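Local coordinates for protein Uly1 (Catenovulum maritimum, PDB 7CZH) that cleaves the algal polysaccharide ulvan by a lyase reaction, as a calcium-binding beta-propeller enzyme of polysaccharide lyase family 24, at residues Q13-D18 with T63-G68; Y382-V387 with Q423-T428. One frame throughout, in Å; residues are numbered along the deposited sequence.

Contact 1: residues Q13-D18 with T63-G68; sequences QALFFD and TWYRGG
A14 and R66 form a single backbone bridge; the axes of strands 13-15 and 63-65 run at 79° to each other. Two hydrogen bonds flank it. G67 N donates to Q13 O at 2.8 Å, and L15 N donates to Y65 O at the same length. Q13 O is also met by R66 CA in a CA-H...O contact, and the edge of the W64 ring reaches it with CZ3 at 3.7 Å. L15 carries most of the apolar contact. Its CG stands anti to the backbone N (chi1 174°), which carries the branch point toward the 65-68 backbone. From there CD2 meets Y65 CB at 3.7 Å, while CD1 lies 3.8 Å from G67 CA, just before the cis peptide into G68. Q13 and R66 run alongside each other, with Q13 NE2 3.9 Å from R66 CD. Their amide and guanidinium planes are 44° apart. A water donates to both Q13 OE1 and G67 O. The guanidinium group of R66 is fixed elsewhere, by salt bridges to D71 and E90. W64 NE1 bonds to T77, and Y65 OH to N109 O. Q13 and A14 both face R470, a classic beta bulge at the end of strand 3-15. That strand pairs with strand 469-478, while strand 59-65 lies between strands 53-56 and 73-80, so the contact bridges two sheets of the propeller.

Contact 2: residues Y382-V387 with Q423-T428; sequences YQKAGV and QAKGGT
Y382 and K384 close on G427, the third residue of a type II beta turn from K425 to T428. No hydrogen bond crosses between the segments. The tight part is around the G427 carbonyl. Y382 CE2 approaches G427 O to 3.5 Å, and K384 CB lies 3.8 Å from the same oxygen. One face of the Y382 ring takes T428 C, 4.1 Å above the plane and offset toward the rim. With CG between the backbone N and the carbonyl carbon (chi1 59°), the ring lies against the G427-T428 link. With an alanine here the ring is gone, and the G427-T428 peptide is likely to lose the cover that CD2 and CE2 give it. G427 has a positive phi, and a CB on it would clash with K384 CG. The turn is held from within: T428 OG1 donates to K425 O at 2.6 Å. H360 NE2 bonds to G427 N. The loose side lies at the lysine ends. K384 and K425 cross with their NZ atoms 4.0 Å apart, a like-charge pair that probably repels mildly. K425 NZ makes a weak hydrogen bond to G426 O. K384 also touches D358 and K425 touches E407, which may offset the charge. The turn follows strand 418-425, and residues 384-387 follow strand 373-383. Loops at strand ends meeting between successive blades are in keeping with a beta-propeller.

How the contacts relate
From the N terminus, strand 3-15 joins the sheet built with strands 444-452, 455-462 and 469-478, near the other end of the chain. Contact 1 then closes a loop with 44 residues between its segments and ties that sheet to the one that runs from strand 53-56 to strand 85-91. Much later, contact 2 closes a second loop, with 35 residues between its segments. It ties the sheet holding strand 373-383 to the next one, which runs from strand 403-405 to strand 432-436. The two loops lie in series and neither nest nor cross. The centres of contact 1 and contact 2 are about 39 Å apart, on opposite sides of the chain's centre. Each joins separate sheets of the propeller.

Contact 1: residues Q13-D18 with T63-G68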
loop_
_atom_site.group_PDB
_atom_site.type_symbol
_atom_site.label_atom_id
_atom_site.label_comp_id
_atom_site.label_asym_id
_atom_site.label_seq_id
_atom_site.Cartn_x
_atom_site.Cartn_y
_atom_site.Cartn_z
ATOM N N GLN A 13 -2.526 -11.632 19.120
ATOM C CA GLN A 13 -1.120 -11.858 18.913
ATOM C C GLN A 13 -0.472 -11.193 17.706
ATOM O O GLN A 13 0.459 -11.713 17.168
ATOM C CB GLN A 13 -0.846 -13.331 18.783
ATOM C CG GLN A 13 -1.566 -14.219 19.726
ATOM C CD GLN A 13 -1.111 -15.643 19.610
ATOM O OE1 GLN A 13 -0.301 -16.078 20.373
ATOM N NE2 GLN A 13 -1.638 -16.360 18.653
ATOM N N ALA A 14 -0.959 -10.043 17.316
ATOM C CA ALA A 14 -0.393 -9.327 16.177
ATOM C C ALA A 14 0.980 -8.744 16.535
ATOM O O ALA A 14 1.169 -8.184 17.618
ATOM C CB ALA A 14 -1.343 -8.219 15.724
ATOM N N LEU A 15 1.940 -8.894 15.621
ATOM C CA LEU A 15 3.309 -8.450 15.870
ATOM C C LEU A 15 3.391 -6.928 15.941
ATOM O O LEU A 15 2.827 -6.219 15.101
ATOM C CB LEU A 15 4.247 -8.976 14.778
ATOM C CG LEU A 15 5.703 -8.479 14.822
ATOM C CD1 LEU A 15 6.356 -8.981 16.095
ATOM C CD2 LEU A 15 6.465 -8.966 13.611
ATOM N N PHE A 16 4.108 -6.430 16.940
ATOM C CA PHE A 16 4.330 -5.004 17.114
ATOM C C PHE A 16 5.780 -4.786 17.521
ATOM O O PHE A 16 6.355 -5.596 18.252
ATOM C CB PHE A 16 3.382 -4.429 18.165
ATOM C CG PHE A 16 3.463 -2.942 18.331
ATOM C CD1 PHE A 16 2.718 -2.100 17.518
ATOM C CD2 PHE A 16 4.255 -2.382 19.330
ATOM C CE1 PHE A 16 2.775 -0.715 17.692
ATOM C CE2 PHE A 16 4.323 -1.000 19.510
ATOM C CZ PHE A 16 3.583 -0.166 18.687
ATOM N N PHE A 17 6.368 -3.696 17.042
ATOM C CA PHE A 17 7.784 -3.413 17.283
ATOM C C PHE A 17 7.840 -2.516 18.509
ATOM O O PHE A 17 7.704 -1.295 18.417
ATOM C CB PHE A 17 8.422 -2.772 16.060
ATOM C CG PHE A 17 8.257 -3.579 14.789
ATOM C CD1 PHE A 17 8.303 -4.965 14.817
ATOM C CD2 PHE A 17 8.064 -2.946 13.565
ATOM C CE1 PHE A 17 8.151 -5.707 13.658
ATOM C CE2 PHE A 17 7.910 -3.687 12.394
ATOM C CZ PHE A 17 7.958 -5.081 12.450
ATOM N N ASP A 18 8.020 -3.132 19.679
ATOM C CA ASP A 18 7.856 -2.426 20.943
ATOM C C ASP A 18 9.134 -1.759 21.446
ATOM O O ASP A 18 9.163 -1.328 22.599
ATOM C CB ASP A 18 7.318 -3.374 22.020
ATOM C CG ASP A 18 8.305 -4.465 22.408
ATOM O OD1 ASP A 18 9.098 -4.917 21.548
ATOM O OD2 ASP A 18 8.268 -4.892 23.585
ATOM N N THR A 63 -4.231 -9.999 6.387
ATOM C CA THR A 63 -2.881 -10.490 6.612
ATOM C C THR A 63 -2.265 -9.782 7.806
ATOM O O THR A 63 -2.696 -8.696 8.206
ATOM C CB THR A 63 -1.991 -10.290 5.380
ATOM O OG1 THR A 63 -1.805 -8.892 5.133
ATOM C CG2 THR A 63 -2.626 -10.943 4.148
ATOM N N TRP A 64 -1.260 -10.431 8.388
ATOM C CA TRP A 64 -0.580 -9.901 9.562
ATOM C C TRP A 64 0.579 -10.810 9.932
ATOM O O TRP A 64 0.588 -11.996 9.570
ATOM C CB TRP A 64 -1.544 -9.743 10.747
ATOM C CG TRP A 64 -2.394 -10.974 11.080
ATOM C CD1 TRP A 64 -3.476 -11.453 10.376
ATOM C CD2 TRP A 64 -2.233 -11.849 12.203
ATOM N NE1 TRP A 64 -3.997 -12.572 11.002
ATOM C CE2 TRP A 64 -3.251 -12.837 12.122
ATOM C CE3 TRP A 64 -1.339 -11.888 13.282
ATOM C CZ2 TRP A 64 -3.377 -13.856 13.066
ATOM C CZ3 TRP A 64 -1.470 -12.896 14.220
ATOM C CH2 TRP A 64 -2.482 -13.868 14.112
ATOM N N TYR A 65 1.539 -10.240 10.627
ATOM C CA TYR A 65 2.659 -10.976 11.169
ATOM C C TYR A 65 2.304 -11.313 12.635
ATOM O O TYR A 65 1.817 -10.513 13.327
ATOM C CB TYR A 65 3.957 -10.162 11.110
ATOM C CG TYR A 65 4.604 -10.044 9.762
ATOM C CD1 TYR A 65 5.395 -11.042 9.280
ATOM C CD2 TYR A 65 4.421 -8.928 8.975
ATOM C CE1 TYR A 65 6.005 -10.954 8.065
ATOM C CE2 TYR A 65 5.025 -8.818 7.740
ATOM C CZ TYR A 65 5.795 -9.836 7.280
ATOM O OH TYR A 65 6.409 -9.749 6.090
ATOM N N ARG A 66 2.569 -12.518 13.079
ATOM C CA ARG A 66 2.276 -12.886 14.453
ATOM C C ARG A 66 3.439 -12.612 15.378
ATOM O O ARG A 66 4.521 -12.902 15.048
ATOM C CB ARG A 66 1.903 -14.349 14.513
ATOM C CG ARG A 66 1.512 -14.899 15.869
ATOM C CD ARG A 66 0.990 -16.320 15.726
ATOM N NE ARG A 66 2.099 -17.168 15.461
ATOM C CZ ARG A 66 2.062 -18.404 15.015
ATOM N NH1 ARG A 66 0.934 -18.992 14.736
ATOM N NH2 ARG A 66 3.188 -19.033 14.868
ATOM N N GLY A 67 3.189 -12.036 16.528
ATOM C CA GLY A 67 4.223 -11.803 17.499
ATOM C C GLY A 67 4.478 -13.013 18.388
ATOM O O GLY A 67 3.755 -13.932 18.365
ATOM N N GLY A 68 5.519 -12.996 19.185
ATOM C CA GLY A 68 6.431 -11.902 19.299
ATOM C C GLY A 68 7.665 -11.914 18.437
ATOM O O GLY A 68 7.680 -12.464 17.368
HETATM O O HOH W 1 2.070 -16.061 19.513
#

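Contact 2: residues Y382-V387 with Q423-T428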
loop_
_atom_site.group_PDB
_atom_site.type_symbol
_atom_site.label_atom_id
_atom_site.label_comp_id
_atom_site.label_asym_id
_atom_site.label_seq_id
_atom_site.Cartn_x
_atom_site.Cartn_y
_atom_site.Cartn_z
ATOM N N TYR A 382 -9.134 19.364 -6.731
ATOM C CA TYR A 382 -10.260 18.601 -7.249
ATOM C C TYR A 382 -10.790 19.240 -8.524
ATOM O O TYR A 382 -10.592 20.433 -8.786
ATOM C CB TYR A 382 -11.381 18.440 -6.204
ATOM C CG TYR A 382 -11.965 19.739 -5.699
ATOM C CD1 TYR A 382 -11.310 20.488 -4.716
ATOM C CD2 TYR A 382 -13.164 20.232 -6.219
ATOM C CE1 TYR A 382 -11.843 21.690 -4.248
ATOM C CE2 TYR A 382 -13.707 21.423 -5.755
ATOM C CZ TYR A 382 -13.040 22.147 -4.771
ATOM O OH TYR A 382 -13.571 23.326 -4.312
ATOM N N GLN A 383 -11.450 18.402 -9.322
ATOM C CA GLN A 383 -12.029 18.782 -10.601
ATOM C C GLN A 383 -13.361 18.063 -10.708
ATOM O O GLN A 383 -13.395 16.830 -10.754
ATOM C CB GLN A 383 -11.117 18.390 -11.767
ATOM C CG GLN A 383 -11.647 18.746 -13.162
ATOM C CD GLN A 383 -10.885 18.033 -14.278
ATOM O OE1 GLN A 383 -10.594 16.842 -14.174
ATOM N NE2 GLN A 383 -10.553 18.764 -15.349
ATOM N N LYS A 384 -14.446 18.821 -10.752
ATOM C CA LYS A 384 -15.773 18.225 -10.779
ATOM C C LYS A 384 -16.058 17.598 -12.142
ATOM O O LYS A 384 -15.876 18.239 -13.184
ATOM C CB LYS A 384 -16.819 19.291 -10.439
ATOM C CG LYS A 384 -18.270 18.778 -10.439
ATOM C CD LYS A 384 -19.150 19.627 -9.527
ATOM C CE LYS A 384 -20.616 19.571 -9.942
ATOM N NZ LYS A 384 -21.140 18.177 -10.068
ATOM N N ALA A 385 -16.494 16.333 -12.129
ATOM C CA ALA A 385 -16.972 15.639 -13.323
ATOM C C ALA A 385 -15.914 15.586 -14.415
ATOM O O ALA A 385 -16.243 15.554 -15.601
ATOM C CB ALA A 385 -18.258 16.270 -13.871
ATOM N N GLY A 386 -14.638 15.596 -14.026
ATOM C CA GLY A 386 -13.553 15.432 -14.974
ATOM C C GLY A 386 -13.316 16.578 -15.933
ATOM O O GLY A 386 -12.504 16.432 -16.852
ATOM N N VAL A 387 -13.984 17.717 -15.758
ATOM C CA VAL A 387 -13.889 18.835 -16.694
ATOM C C VAL A 387 -13.772 20.132 -15.906
ATOM O O VAL A 387 -14.006 20.179 -14.697
ATOM C CB VAL A 387 -15.096 18.909 -17.662
ATOM C CG1 VAL A 387 -15.056 17.766 -18.672
ATOM C CG2 VAL A 387 -16.391 18.894 -16.880
ATOM N N GLN A 423 -17.693 13.078 5.039
ATOM C CA GLN A 423 -18.094 12.817 3.672
ATOM C C GLN A 423 -18.388 14.123 2.955
ATOM O O GLN A 423 -18.861 15.098 3.548
ATOM C CB GLN A 423 -19.307 11.869 3.627
ATOM C CG GLN A 423 -20.588 12.475 3.117
ATOM C CD GLN A 423 -21.714 11.446 3.026
ATOM O OE1 GLN A 423 -21.620 10.342 3.580
ATOM N NE2 GLN A 423 -22.778 11.801 2.322
ATOM N N ALA A 424 -18.094 14.127 1.662
ATOM C CA ALA A 424 -18.336 15.284 0.815
ATOM C C ALA A 424 -18.831 14.784 -0.527
ATOM O O ALA A 424 -18.403 13.723 -0.991
ATOM C CB ALA A 424 -17.059 16.133 0.630
ATOM N N LYS A 425 -19.737 15.537 -1.142
ATOM C CA LYS A 425 -20.123 15.217 -2.507
ATOM C C LYS A 425 -18.897 15.294 -3.407
ATOM O O LYS A 425 -18.068 16.200 -3.273
ATOM C CB LYS A 425 -21.214 16.175 -2.986
ATOM C CG LYS A 425 -21.533 16.116 -4.482
ATOM C CD LYS A 425 -22.489 14.979 -4.847
ATOM C CE LYS A 425 -22.932 15.087 -6.313
ATOM N NZ LYS A 425 -21.795 15.443 -7.231
ATOM N N GLY A 426 -18.768 14.314 -4.303
ATOM C CA GLY A 426 -17.679 14.307 -5.266
ATOM C C GLY A 426 -17.631 15.615 -6.023
ATOM O O GLY A 426 -18.678 16.193 -6.349
ATOM N N GLY A 427 -16.422 16.116 -6.272
ATOM C CA GLY A 427 -16.263 17.368 -6.974
ATOM C C GLY A 427 -16.485 18.596 -6.129
ATOM O O GLY A 427 -16.617 19.690 -6.686
ATOM N N THR A 428 -16.554 18.447 -4.807
ATOM C CA THR A 428 -16.691 19.557 -3.874
ATOM C C THR A 428 -15.639 19.423 -2.776
ATOM O O THR A 428 -15.029 18.367 -2.586
ATOM C CB THR A 428 -18.090 19.609 -3.226
ATOM O OG1 THR A 428 -18.209 18.548 -2.268
ATOM C CG2 THR A 428 -19.199 19.479 -4.280
#